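Local coordinates for protein endo-pectate lyase (Erwinia chrysanthemi, PDB 3B4N) that probably depolymerises both polygalacturonate and methylated pectins by eliminative, endo-acting cleavage of galacturonan chains, with calcium as cofactor, at residues 154-159 against 173-178; 182-187 against 202-207; 194-199 against 223-228; 232-237 against 263-268. One frame throughout, in Å; residues are numbered along the deposited sequence.

Contact 1 (154-159 against 173-178); sequences IILKNA and DGIHCD. With ZN (zinc ion), chain F; ZN (zinc ion), chain E; ZN (zinc ion), chain D.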
loop_
_atom_site.group_PDB
_atom_site.type_symbol
_atom_site.label_atom_id
_atom_site.label_comp_id
_atom_site.label_asym_id
_atom_site.label_seq_id
_atom_site.Cartn_x
_atom_site.Cartn_y
_atom_site.Cartn_z
ATOM N N ILE A 154 -1.330 13.710 5.974
ATOM C CA ILE A 154 -2.292 13.284 6.980
ATOM C C ILE A 154 -1.523 12.663 8.129
ATOM O O ILE A 154 -0.572 11.906 7.905
ATOM C CB ILE A 154 -3.261 12.204 6.421
ATOM C CG1 ILE A 154 -4.088 12.777 5.268
ATOM C CG2 ILE A 154 -4.160 11.662 7.543
ATOM C CD1 ILE A 154 -5.076 13.853 5.685
ATOM N N ILE A 155 -1.928 12.986 9.352
ATOM C CA ILE A 155 -1.309 12.439 10.550
ATOM C C ILE A 155 -2.378 11.667 11.307
ATOM O O ILE A 155 -3.464 12.191 11.592
ATOM C CB ILE A 155 -0.754 13.544 11.469
ATOM C CG1 ILE A 155 0.364 14.300 10.753
ATOM C CG2 ILE A 155 -0.228 12.929 12.762
ATOM C CD1 ILE A 155 0.898 15.465 11.537
ATOM N N LEU A 156 -2.069 10.420 11.628
ATOM C CA LEU A 156 -2.997 9.566 12.345
ATOM C C LEU A 156 -2.445 9.271 13.737
ATOM O O LEU A 156 -1.263 8.968 13.901
ATOM C CB LEU A 156 -3.189 8.249 11.578
ATOM C CG LEU A 156 -3.649 8.344 10.122
ATOM C CD1 LEU A 156 -3.637 6.949 9.501
ATOM C CD2 LEU A 156 -5.051 8.952 10.056
ATOM N N LYS A 157 -3.301 9.383 14.747
ATOM C CA LYS A 157 -2.913 9.069 16.117
ATOM C C LYS A 157 -3.976 8.081 16.582
ATOM O O LYS A 157 -5.080 8.478 16.955
ATOM C CB LYS A 157 -2.911 10.334 16.981
ATOM C CG LYS A 157 -1.754 11.280 16.646
ATOM C CD LYS A 157 -1.746 12.520 17.538
ATOM C CE LYS A 157 -1.550 12.153 19.002
ATOM N NZ LYS A 157 -0.303 11.362 19.215
ATOM N N ASN A 158 -3.639 6.793 16.522
ATOM C CA ASN A 158 -4.562 5.707 16.875
ATOM C C ASN A 158 -5.842 5.939 16.080
ATOM O O ASN A 158 -6.953 5.855 16.606
ATOM C CB ASN A 158 -4.865 5.697 18.377
ATOM C CG ASN A 158 -5.502 4.394 18.829
ATOM O OD1 ASN A 158 -6.609 4.375 19.377
ATOM N ND2 ASN A 158 -4.801 3.291 18.605
ATOM N N ALA A 159 -5.670 6.207 14.792
ATOM C CA ALA A 159 -6.786 6.506 13.911
ATOM C C ALA A 159 -6.723 5.783 12.574
ATOM O O ALA A 159 -5.684 5.249 12.180
ATOM C CB ALA A 159 -6.856 8.014 13.676
ATOM N N ASP A 173 5.216 14.051 2.234
ATOM C CA ASP A 173 5.696 12.944 3.059
ATOM C C ASP A 173 4.587 11.952 3.426
ATOM O O ASP A 173 4.567 11.387 4.522
ATOM C CB ASP A 173 6.390 13.436 4.329
ATOM C CG ASP A 173 7.274 12.370 4.940
ATOM O OD1 ASP A 173 7.516 12.392 6.158
ATOM O OD2 ASP A 173 7.738 11.497 4.184
ATOM N N GLY A 174 3.645 11.781 2.507
ATOM C CA GLY A 174 2.584 10.808 2.707
ATOM C C GLY A 174 1.759 10.858 3.974
ATOM O O GLY A 174 1.359 11.926 4.430
ATOM N N ILE A 175 1.497 9.683 4.537
ATOM C CA ILE A 175 0.669 9.556 5.734
ATOM C C ILE A 175 1.458 9.035 6.925
ATOM O O ILE A 175 2.124 8.012 6.825
ATOM C CB ILE A 175 -0.511 8.592 5.468
ATOM C CG1 ILE A 175 -1.302 9.080 4.250
ATOM C CG2 ILE A 175 -1.386 8.469 6.710
ATOM C CD1 ILE A 175 -2.448 8.158 3.837
ATOM N N HIS A 176 1.381 9.739 8.053
ATOM C CA HIS A 176 2.083 9.327 9.264
ATOM C C HIS A 176 1.189 8.652 10.286
ATOM O O HIS A 176 0.068 9.107 10.519
ATOM C CB HIS A 176 2.679 10.528 10.004
ATOM C CG HIS A 176 3.953 11.045 9.429
ATOM N ND1 HIS A 176 4.769 11.913 10.121
ATOM C CD2 HIS A 176 4.539 10.852 8.225
ATOM C CE1 HIS A 176 5.805 12.235 9.366
ATOM N NE2 HIS A 176 5.688 11.606 8.209
ATOM N N CYS A 177 1.672 7.560 10.867
ATOM C CA CYS A 177 0.973 6.944 11.983
ATOM C C CYS A 177 1.900 7.390 13.115
ATOM O O CYS A 177 2.977 6.825 13.309
ATOM C CB CYS A 177 0.966 5.429 11.906
ATOM S SG CYS A 177 0.266 4.674 13.415
ATOM N N ASP A 178 1.498 8.415 13.859
ATOM C CA ASP A 178 2.368 8.928 14.909
ATOM C C ASP A 178 2.166 8.454 16.343
ATOM O O ASP A 178 2.885 8.873 17.255
ATOM C CB ASP A 178 2.390 10.455 14.829
ATOM C CG ASP A 178 3.209 10.953 13.640
ATOM O OD1 ASP A 178 3.023 12.111 13.235
ATOM O OD2 ASP A 178 4.040 10.182 13.108
HETATM ZN ZN ZN F . 7.728 11.330 7.643
HETATM ZN ZN ZN E . 4.491 12.736 12.027
HETATM ZN ZN ZN D . 8.970 10.043 4.801
HETATM O O HOH W 1 6.358 12.554 12.760
HETATM O O HOH W 2 8.819 9.444 6.535
HETATM O O HOH W 3 10.703 10.941 4.918
#
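A zinc cluster lies over the face of the parallel beta-helix sheet that carries Ile155 and His176, and Ile155 and Asp178 touch there across strands 154-157 and 175-178 of successive coils. Three parallel-strand hydrogen bonds join them: His176 N to Ile154 O, Leu156 N to His176 O at 2.7 Å, and Asp178 N to Leu156 O. Strand 154-157 thus grips both the backbone N-H and the carbonyl of His176, steadying the base of its imidazole. With CG anti to the carbonyl carbon (chi1 -79°), the ring leads away from strand 154-157 and spans two zinc ions. His176 ND1 binds one at 2.1 Å, and Asp178 OD1 holds the same ion. His176 NE2 binds the second, also at 2.1 Å, together with Asp173 OD1. Both carboxylate oxygens lie in the ring plane at its edge. Asp173 OD2 reaches a third zinc, which Asp195 shares. Beside the cluster, Ile155 CG2 comes across Asp178 OD1 at 3.4 Å, giving the metal-bound carboxylate an apolar flank. On the other face of the sheet, Leu156 CD1 meets Ile175 CG2 at 3.9 Å, and Ile184 packs against both residues. Because zinc occupies both nitrogens of His176, neither can donate a hydrogen bond, consistent with an imidazolate-like bridge, and the metals probably offset the negative charge of the neighbouring aspartates.

Contact 2 (182-187 against 202-207); sequences CTIENV and KTMTIV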
loop_
_atom_site.group_PDB
_atom_site.type_symbol
_atom_site.label_atom_id
_atom_site.label_comp_id
_atom_site.label_asym_id
_atom_site.label_seq_id
_atom_site.Cartn_x
_atom_site.Cartn_y
_atom_site.Cartn_z
ATOM N N CYS A 182 -2.850 2.548 13.834
ATOM C CA CYS A 182 -3.428 3.233 12.705
ATOM C C CYS A 182 -3.676 2.296 11.543
ATOM O O CYS A 182 -2.929 1.341 11.319
ATOM C CB CYS A 182 -2.493 4.325 12.212
ATOM S SG CYS A 182 -1.671 5.370 13.456
ATOM N N THR A 183 -4.735 2.581 10.808
ATOM C CA THR A 183 -5.066 1.802 9.632
ATOM C C THR A 183 -5.215 2.752 8.452
ATOM O O THR A 183 -5.863 3.800 8.545
ATOM C CB THR A 183 -6.356 0.986 9.847
ATOM O OG1 THR A 183 -6.108 -0.016 10.841
ATOM C CG2 THR A 183 -6.778 0.301 8.562
ATOM N N ILE A 184 -4.562 2.392 7.352
ATOM C CA ILE A 184 -4.580 3.167 6.117
ATOM C C ILE A 184 -5.259 2.204 5.151
ATOM O O ILE A 184 -4.654 1.259 4.641
ATOM C CB ILE A 184 -3.136 3.535 5.722
ATOM C CG1 ILE A 184 -2.524 4.409 6.828
ATOM C CG2 ILE A 184 -3.120 4.234 4.378
ATOM C CD1 ILE A 184 -1.039 4.733 6.623
ATOM N N GLU A 185 -6.540 2.464 4.920
ATOM C CA GLU A 185 -7.404 1.582 4.152
ATOM C C GLU A 185 -7.864 2.144 2.818
ATOM O O GLU A 185 -8.493 3.190 2.759
ATOM C CB GLU A 185 -8.600 1.252 5.050
ATOM C CG GLU A 185 -9.615 0.286 4.512
ATOM C CD GLU A 185 -10.637 -0.088 5.569
ATOM O OE1 GLU A 185 -11.522 -0.918 5.275
ATOM O OE2 GLU A 185 -10.558 0.446 6.700
ATOM N N ASN A 186 -7.565 1.421 1.750
ATOM C CA ASN A 186 -7.913 1.845 0.402
ATOM C C ASN A 186 -7.439 3.253 0.064
ATOM O O ASN A 186 -8.233 4.142 -0.242
ATOM C CB ASN A 186 -9.414 1.738 0.146
ATOM C CG ASN A 186 -9.735 1.842 -1.328
ATOM O OD1 ASN A 186 -8.972 1.348 -2.166
ATOM N ND2 ASN A 186 -10.856 2.476 -1.660
ATOM N N VAL A 187 -6.129 3.441 0.128
ATOM C CA VAL A 187 -5.535 4.719 -0.223
ATOM C C VAL A 187 -4.774 4.483 -1.523
ATOM O O VAL A 187 -4.189 3.418 -1.731
ATOM C CB VAL A 187 -4.584 5.240 0.883
ATOM C CG1 VAL A 187 -3.803 6.449 0.366
ATOM C CG2 VAL A 187 -5.410 5.649 2.113
ATOM N N LYS A 202 2.474 2.428 17.120
ATOM C CA LYS A 202 2.543 1.065 17.643
ATOM C C LYS A 202 2.313 0.020 16.556
ATOM O O LYS A 202 3.142 -0.876 16.377
ATOM C CB LYS A 202 1.524 0.886 18.777
ATOM C CG LYS A 202 1.683 -0.396 19.578
ATOM C CD LYS A 202 2.995 -0.438 20.349
ATOM C CE LYS A 202 3.051 -1.659 21.253
ATOM N NZ LYS A 202 4.429 -1.921 21.775
ATOM N N THR A 203 1.181 0.107 15.865
ATOM C CA THR A 203 0.892 -0.806 14.760
ATOM C C THR A 203 0.277 -0.003 13.629
ATOM O O THR A 203 -0.732 0.674 13.822
ATOM C CB THR A 203 -0.110 -1.927 15.126
ATOM O OG1 THR A 203 0.387 -2.685 16.230
ATOM C CG2 THR A 203 -0.269 -2.884 13.948
ATOM N N MET A 204 0.899 -0.062 12.455
ATOM C CA MET A 204 0.387 0.631 11.275
ATOM C C MET A 204 -0.025 -0.454 10.274
ATOM O O MET A 204 0.801 -1.250 9.828
ATOM C CB MET A 204 1.459 1.556 10.684
ATOM C CG MET A 204 1.020 2.221 9.375
ATOM S SD MET A 204 2.224 3.404 8.739
ATOM C CE MET A 204 3.317 2.286 7.872
ATOM N N THR A 205 -1.309 -0.488 9.939
ATOM C CA THR A 205 -1.840 -1.498 9.032
ATOM C C THR A 205 -2.288 -0.906 7.707
ATOM O O THR A 205 -3.067 0.049 7.690
ATOM C CB THR A 205 -3.049 -2.211 9.678
ATOM O OG1 THR A 205 -2.645 -2.786 10.924
ATOM C CG2 THR A 205 -3.590 -3.311 8.768
ATOM N N ILE A 206 -1.778 -1.461 6.607
ATOM C CA ILE A 206 -2.150 -1.036 5.259
ATOM C C ILE A 206 -3.136 -2.105 4.785
ATOM O O ILE A 206 -2.782 -3.287 4.721
ATOM C CB ILE A 206 -0.937 -1.031 4.301
ATOM C CG1 ILE A 206 0.234 -0.228 4.890
ATOM C CG2 ILE A 206 -1.361 -0.477 2.947
ATOM C CD1 ILE A 206 -0.087 1.217 5.263
ATOM N N VAL A 207 -4.363 -1.694 4.475
ATOM C CA VAL A 207 -5.421 -2.613 4.027
ATOM C C VAL A 207 -5.780 -2.255 2.594
ATOM O O VAL A 207 -6.502 -1.285 2.339
ATOM C CB VAL A 207 -6.685 -2.503 4.923
ATOM C CG1 VAL A 207 -7.719 -3.548 4.498
ATOM C CG2 VAL A 207 -6.314 -2.724 6.383
HETATM O O HOH W 4 -3.046 -1.089 13.077
#
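Strands 182-185 and 203-207 run side by side in parallel, their axes 4.7 Å apart at closest approach and inclined by 15°. They are consecutive rungs on one face of the right-handed parallel beta-helix. Five backbone hydrogen bonds zip the pair together, from Cys182 N to Thr203 O at one end to Asn186 N to Val207 O at the other. Val207 N-H points almost straight at Ile184 O, 3.0 Å from the nitrogen, yet the donor stands 31° out of the carbonyl plane. Side chains of like position stack from coil to coil. On the inner face, Ile184 and Ile206 lie alongside each other; the bend at chi2 of Ile206 (-56°) brings its CD1 to 3.9 Å from Ile184 CB. Extended chi1 and chi2 carry Met204 SD to the inner face, 4.1 Å from Ile184 CD1, and the bend at chi3 turns only CE; Met204 also packs against Ala197 and Asn199 of strand 197-199. On the outer face, Thr183 and Thr205 point the same way, while Thr183 CG2 crosses to Val207 CG2 at 3.8 Å. The extended side chain of Glu185 begins beside Val207, with CG 4.1 Å from Val207 CB. The chain then turns a corner at Asn186, whose positive phi swings it onto another sheet of the solenoid; Asn186 ND2 makes a weak hydrogen bond to Gly36 O. At the other end a water donates to Cys182 O at 3.0 Å and hydrogen-bonds Thr205 OG1 at 2.8 Å.

Contact 3 (194-199 against 223-228); sequences EDAATN and DKVLQH. With ZN (zinc ion), chain D.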
loop_
_atom_site.group_PDB
_atom_site.type_symbol
_atom_site.label_atom_id
_atom_site.label_comp_id
_atom_site.label_asym_id
_atom_site.label_seq_id
_atom_site.Cartn_x
_atom_site.Cartn_y
_atom_site.Cartn_z
ATOM N N GLU A 194 8.173 11.271 -0.984
ATOM C CA GLU A 194 9.260 10.776 -0.126
ATOM C C GLU A 194 9.058 9.293 0.176
ATOM O O GLU A 194 9.982 8.481 0.090
ATOM C CB GLU A 194 9.313 11.563 1.182
ATOM C CG GLU A 194 9.772 13.007 1.038
ATOM C CD GLU A 194 11.178 13.132 0.468
ATOM O OE1 GLU A 194 12.031 12.267 0.766
ATOM O OE2 GLU A 194 11.439 14.109 -0.266
ATOM N N ASP A 195 7.831 8.960 0.552
ATOM C CA ASP A 195 7.426 7.593 0.853
ATOM C C ASP A 195 5.915 7.646 0.972
ATOM O O ASP A 195 5.338 8.728 0.958
ATOM C CB ASP A 195 8.084 7.080 2.151
ATOM C CG ASP A 195 8.161 8.135 3.239
ATOM O OD1 ASP A 195 9.265 8.652 3.497
ATOM O OD2 ASP A 195 7.120 8.447 3.837
ATOM N N ALA A 196 5.268 6.490 1.082
ATOM C CA ALA A 196 3.805 6.438 1.162
ATOM C C ALA A 196 3.230 6.609 2.570
ATOM O O ALA A 196 2.291 7.392 2.777
ATOM C CB ALA A 196 3.307 5.116 0.559
ATOM N N ALA A 197 3.773 5.861 3.526
ATOM C CA ALA A 197 3.315 5.917 4.913
ATOM C C ALA A 197 4.498 5.671 5.826
ATOM O O ALA A 197 5.442 4.962 5.465
ATOM C CB ALA A 197 2.235 4.870 5.155
ATOM N N THR A 198 4.427 6.247 7.021
ATOM C CA THR A 198 5.497 6.163 8.009
ATOM C C THR A 198 4.966 5.683 9.348
ATOM O O THR A 198 4.027 6.259 9.896
ATOM C CB THR A 198 6.152 7.552 8.211
ATOM O OG1 THR A 198 6.601 8.055 6.949
ATOM C CG2 THR A 198 7.319 7.472 9.184
ATOM N N ASN A 199 5.569 4.624 9.870
ATOM C CA ASN A 199 5.165 4.088 11.149
ATOM C C ASN A 199 6.018 4.669 12.272
ATOM O O ASN A 199 7.173 4.282 12.472
ATOM C CB ASN A 199 5.272 2.552 11.146
ATOM C CG ASN A 199 4.644 1.928 12.382
ATOM O OD1 ASN A 199 4.255 2.640 13.311
ATOM N ND2 ASN A 199 4.539 0.601 12.398
ATOM N N ASP A 223 12.313 4.949 -3.844
ATOM C CA ASP A 223 12.952 4.415 -2.654
ATOM C C ASP A 223 11.900 3.593 -1.915
ATOM O O ASP A 223 11.164 2.834 -2.537
ATOM C CB ASP A 223 13.481 5.567 -1.791
ATOM C CG ASP A 223 14.503 5.119 -0.750
ATOM O OD1 ASP A 223 14.712 3.900 -0.564
ATOM O OD2 ASP A 223 15.099 6.009 -0.102
ATOM N N LYS A 224 11.797 3.744 -0.603
ATOM C CA LYS A 224 10.832 2.938 0.131
ATOM C C LYS A 224 9.389 3.414 0.056
ATOM O O LYS A 224 9.107 4.595 -0.131
ATOM C CB LYS A 224 11.253 2.813 1.604
ATOM C CG LYS A 224 10.944 4.013 2.487
ATOM C CD LYS A 224 11.688 5.272 2.062
ATOM C CE LYS A 224 11.506 6.370 3.106
ATOM N NZ LYS A 224 11.969 7.703 2.619
ATOM N N VAL A 225 8.476 2.458 0.193
ATOM C CA VAL A 225 7.049 2.741 0.206
ATOM C C VAL A 225 6.661 2.991 1.665
ATOM O O VAL A 225 6.076 4.035 1.996
ATOM C CB VAL A 225 6.245 1.548 -0.349
ATOM C CG1 VAL A 225 4.758 1.804 -0.210
ATOM C CG2 VAL A 225 6.596 1.346 -1.825
ATOM N N LEU A 226 7.018 2.045 2.530
ATOM C CA LEU A 226 6.710 2.140 3.952
ATOM C C LEU A 226 7.978 2.347 4.783
ATOM O O LEU A 226 8.911 1.534 4.741
ATOM C CB LEU A 226 5.971 0.867 4.411
ATOM C CG LEU A 226 4.736 0.496 3.575
ATOM C CD1 LEU A 226 4.192 -0.872 4.002
ATOM C CD2 LEU A 226 3.668 1.562 3.722
ATOM N N GLN A 227 8.013 3.458 5.517
ATOM C CA GLN A 227 9.142 3.789 6.384
ATOM C C GLN A 227 8.720 3.446 7.811
ATOM O O GLN A 227 7.594 3.727 8.208
ATOM C CB GLN A 227 9.468 5.280 6.265
ATOM C CG GLN A 227 10.600 5.772 7.166
ATOM C CD GLN A 227 11.940 5.134 6.848
ATOM O OE1 GLN A 227 12.179 4.664 5.735
ATOM N NE2 GLN A 227 12.834 5.134 7.831
ATOM N N HIS A 228 9.616 2.846 8.576
ATOM C CA HIS A 228 9.276 2.418 9.933
ATOM C C HIS A 228 10.355 2.902 10.896
ATOM O O HIS A 228 11.503 2.432 10.854
ATOM C CB HIS A 228 9.153 0.887 9.901
ATOM C CG HIS A 228 8.538 0.278 11.119
ATOM N ND1 HIS A 228 7.890 -0.940 11.071
ATOM C CD2 HIS A 228 8.551 0.648 12.422
ATOM C CE1 HIS A 228 7.535 -1.293 12.295
ATOM N NE2 HIS A 228 7.924 -0.347 13.132
HETATM ZN ZN ZN D . 8.970 10.043 4.801
HETATM O O HOH W 2 8.819 9.444 6.535
HETATM O O HOH W 3 10.703 10.941 4.918
#
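Asp195 and Lys224 meet beside a zinc ion. Asp195 OD1 binds the metal at 1.9 Å and, through its anti lone pair, accepts a salt-bridging hydrogen bond from Lys224 NZ at 3.0 Å. The ammonium also reaches Glu194 O, weakly. A chi1 of 79° and the bend at chi2 bring the Lys224 chain across Asp195, with NZ at OD1. One zinc-bound water is hydrogen-bonded to Thr198 OG1 at 2.6 Å. Behind this shell, Val225 O takes Ala196 N at 2.7 Å and, weakly, Ala197 N, so one carbonyl serves both N-H groups at the corner; regular parallel pairing resumes with Gln227 N to Ala197 O and Asn199 N to Gln227 O. Farther in, Asn199 CB makes a CH-pi contact over the His228 ring face and ND2 lies toward its rim, amide and ring planes 29° apart. Gly201 N bonds Asn199 OD1 and Thr235 OG1 bonds ND2, while Ser233 OG and Trp251 NE1 hold the His228 nitrogens, so both flat groups are fixed in rotation. Strand 197-199 lies between strands 175-179 and 224-228, with strand 246-253 next; Met204 of strand 203-207 packs on Ala197 and Asn199, and Ile206 on Leu226.

Contact 4 (232-237 against 263-268); sequences NSTTVV and PRFLTV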
loop_
_atom_site.group_PDB
_atom_site.type_symbol
_atom_site.label_atom_id
_atom_site.label_comp_id
_atom_site.label_asym_id
_atom_site.label_seq_id
_atom_site.Cartn_x
_atom_site.Cartn_y
_atom_site.Cartn_z
ATOM N N ASN A 232 9.478 -1.527 18.920
ATOM C CA ASN A 232 8.504 -2.392 19.594
ATOM C C ASN A 232 7.186 -2.166 18.863
ATOM O O ASN A 232 6.120 -2.071 19.476
ATOM C CB ASN A 232 8.362 -1.973 21.067
ATOM C CG ASN A 232 9.702 -1.855 21.773
ATOM O OD1 ASN A 232 10.406 -2.839 21.949
ATOM N ND2 ASN A 232 10.059 -0.643 22.167
ATOM N N SER A 233 7.275 -2.097 17.537
ATOM C CA SER A 233 6.122 -1.794 16.705
ATOM C C SER A 233 6.079 -2.624 15.436
ATOM O O SER A 233 7.095 -3.157 14.989
ATOM C CB SER A 233 6.156 -0.317 16.345
ATOM O OG SER A 233 7.425 0.014 15.817
ATOM N N THR A 234 4.902 -2.664 14.824
ATOM C CA THR A 234 4.677 -3.486 13.648
ATOM C C THR A 234 3.985 -2.776 12.504
ATOM O O THR A 234 3.083 -1.971 12.728
ATOM C CB THR A 234 3.761 -4.676 14.023
ATOM O OG1 THR A 234 4.270 -5.303 15.210
ATOM C CG2 THR A 234 3.679 -5.702 12.894
ATOM N N THR A 235 4.421 -3.076 11.281
ATOM C CA THR A 235 3.764 -2.577 10.081
ATOM C C THR A 235 3.145 -3.832 9.463
ATOM O O THR A 235 3.833 -4.838 9.258
ATOM C CB THR A 235 4.741 -1.927 9.094
ATOM O OG1 THR A 235 5.278 -0.736 9.688
ATOM C CG2 THR A 235 4.016 -1.547 7.796
ATOM N N VAL A 236 1.840 -3.774 9.205
ATOM C CA VAL A 236 1.084 -4.895 8.649
ATOM C C VAL A 236 0.598 -4.534 7.247
ATOM O O VAL A 236 0.107 -3.430 7.031
ATOM C CB VAL A 236 -0.136 -5.210 9.550
ATOM C CG1 VAL A 236 -0.917 -6.409 9.003
ATOM C CG2 VAL A 236 0.331 -5.480 10.974
ATOM N N VAL A 237 0.747 -5.466 6.305
ATOM C CA VAL A 237 0.318 -5.246 4.926
ATOM C C VAL A 237 -0.587 -6.391 4.493
ATOM O O VAL A 237 -0.154 -7.546 4.429
ATOM C CB VAL A 237 1.529 -5.174 3.968
ATOM C CG1 VAL A 237 1.042 -4.949 2.526
ATOM C CG2 VAL A 237 2.476 -4.051 4.400
ATOM N N PRO A 263 13.159 -3.652 18.549
ATOM C CA PRO A 263 12.924 -4.310 17.260
ATOM C C PRO A 263 11.788 -3.682 16.473
ATOM O O PRO A 263 10.889 -3.072 17.048
ATOM C CB PRO A 263 12.585 -5.734 17.669
ATOM C CG PRO A 263 11.803 -5.517 18.942
ATOM C CD PRO A 263 12.608 -4.452 19.659
ATOM N N ARG A 264 11.852 -3.814 15.153
ATOM C CA ARG A 264 10.783 -3.329 14.281
ATOM C C ARG A 264 10.288 -4.552 13.519
ATOM O O ARG A 264 11.082 -5.383 13.068
ATOM C CB ARG A 264 11.298 -2.265 13.321
ATOM C CG ARG A 264 11.825 -1.046 14.047
ATOM C CD ARG A 264 12.078 0.090 13.094
ATOM N NE ARG A 264 12.560 1.282 13.783
ATOM C CZ ARG A 264 13.797 1.760 13.676
ATOM N NH1 ARG A 264 14.694 1.144 12.916
ATOM N NH2 ARG A 264 14.129 2.880 14.297
ATOM N N PHE A 265 8.974 -4.666 13.378
ATOM C CA PHE A 265 8.401 -5.819 12.720
ATOM C C PHE A 265 7.583 -5.507 11.496
ATOM O O PHE A 265 6.916 -4.478 11.424
ATOM C CB PHE A 265 7.516 -6.594 13.695
ATOM C CG PHE A 265 8.211 -6.991 14.957
ATOM C CD1 PHE A 265 7.980 -6.296 16.137
ATOM C CD2 PHE A 265 9.091 -8.067 14.965
ATOM C CE1 PHE A 265 8.618 -6.674 17.321
ATOM C CE2 PHE A 265 9.730 -8.450 16.139
ATOM C CZ PHE A 265 9.492 -7.753 17.317
ATOM N N LEU A 266 7.650 -6.410 10.532
ATOM C CA LEU A 266 6.850 -6.299 9.325
ATOM C C LEU A 266 6.065 -7.601 9.203
ATOM O O LEU A 266 6.625 -8.691 9.356
ATOM C CB LEU A 266 7.725 -6.120 8.083
ATOM C CG LEU A 266 6.960 -6.260 6.757
ATOM C CD1 LEU A 266 6.010 -5.074 6.583
ATOM C CD2 LEU A 266 7.939 -6.346 5.593
ATOM N N THR A 267 4.769 -7.484 8.951
ATOM C CA THR A 267 3.912 -8.648 8.747
ATOM C C THR A 267 3.190 -8.439 7.426
ATOM O O THR A 267 2.317 -7.580 7.332
ATOM C CB THR A 267 2.842 -8.786 9.842
ATOM O OG1 THR A 267 3.477 -8.916 11.117
ATOM C CG2 THR A 267 1.973 -10.023 9.589
ATOM N N VAL A 268 3.578 -9.195 6.405
ATOM C CA VAL A 268 2.922 -9.120 5.107
ATOM C C VAL A 268 2.133 -10.410 4.907
ATOM O O VAL A 268 2.694 -11.507 4.997
ATOM C CB VAL A 268 3.935 -8.994 3.939
ATOM C CG1 VAL A 268 3.192 -9.025 2.597
ATOM C CG2 VAL A 268 4.718 -7.706 4.059
#
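Phe265 lays its side chain obliquely across Ser233 and Thr234: CD1 is 3.5 Å from Ser233 O, and CB is 3.8 Å from Thr234 OG1. With CG anti to the carbonyl carbon (chi1 -55°), the ring leans toward the preceding coil on the outer face. On that face Thr234 CG2 also crosses to Thr267 OG1 at 3.7 Å, making a partly exposed patch of threonines, valine and phenylalanine. Between the strands, Phe265 N to Ser233 O, Thr235 N to Phe265 O, Thr267 N to Thr235 O and Val237 N to Thr267 O form a regular parallel series. Asn232 N adds a bond to Pro263 O at 2.8 Å; the peptide bond before this proline is cis. The inner face is apolar toward its C-terminal end, where Leu266 CD1 lies 4.3 Å from Val237 CG2 and Val237 CB meets Val268 CG2 at 4.1 Å. It is polar at the other, with Ser233, Arg264 and Thr235, whose OG1 bonds Asn199 ND2. Arg264, buried at the N-terminal end of the pair, sends its guanidinium to Asn229 O, Ser230 O and Ser253 OG, tying strand 264-268 to the turn at Asn229 and Ser230 and to the end of strand 246-253. From Thr234-Phe265 through Val237-Val268, equivalent positions stack in register, with strand axes inclined by only 17°, as in successive coils of a right-handed parallel beta-helix.

How the contacts relate
Contacts 1 and 3 lie on one sheet of the beta-helix and contacts 2 and 4 on another. Ile175 O to Thr198 N, 2.9 Å, ties contact 1 to contact 3, and Ile206 N to Val236 O, 2.8 Å, ties contact 2 to contact 4. Between the sheets, Ile184 CD1 packs on Ala197 CB at 3.6 Å, and the disulfide Cys177 SG–Cys182 SG, 2.1 Å, staples contact 1 to contact 2. Two zinc-bound waters are common to contacts 1 and 3. The side chain of Glu194 is about 9 Å from the bound calcium held by Asp191, Ile192, Asn213 and Tyr218. Contact 4 is farther off, its centre about 16 Å from that of contact 1.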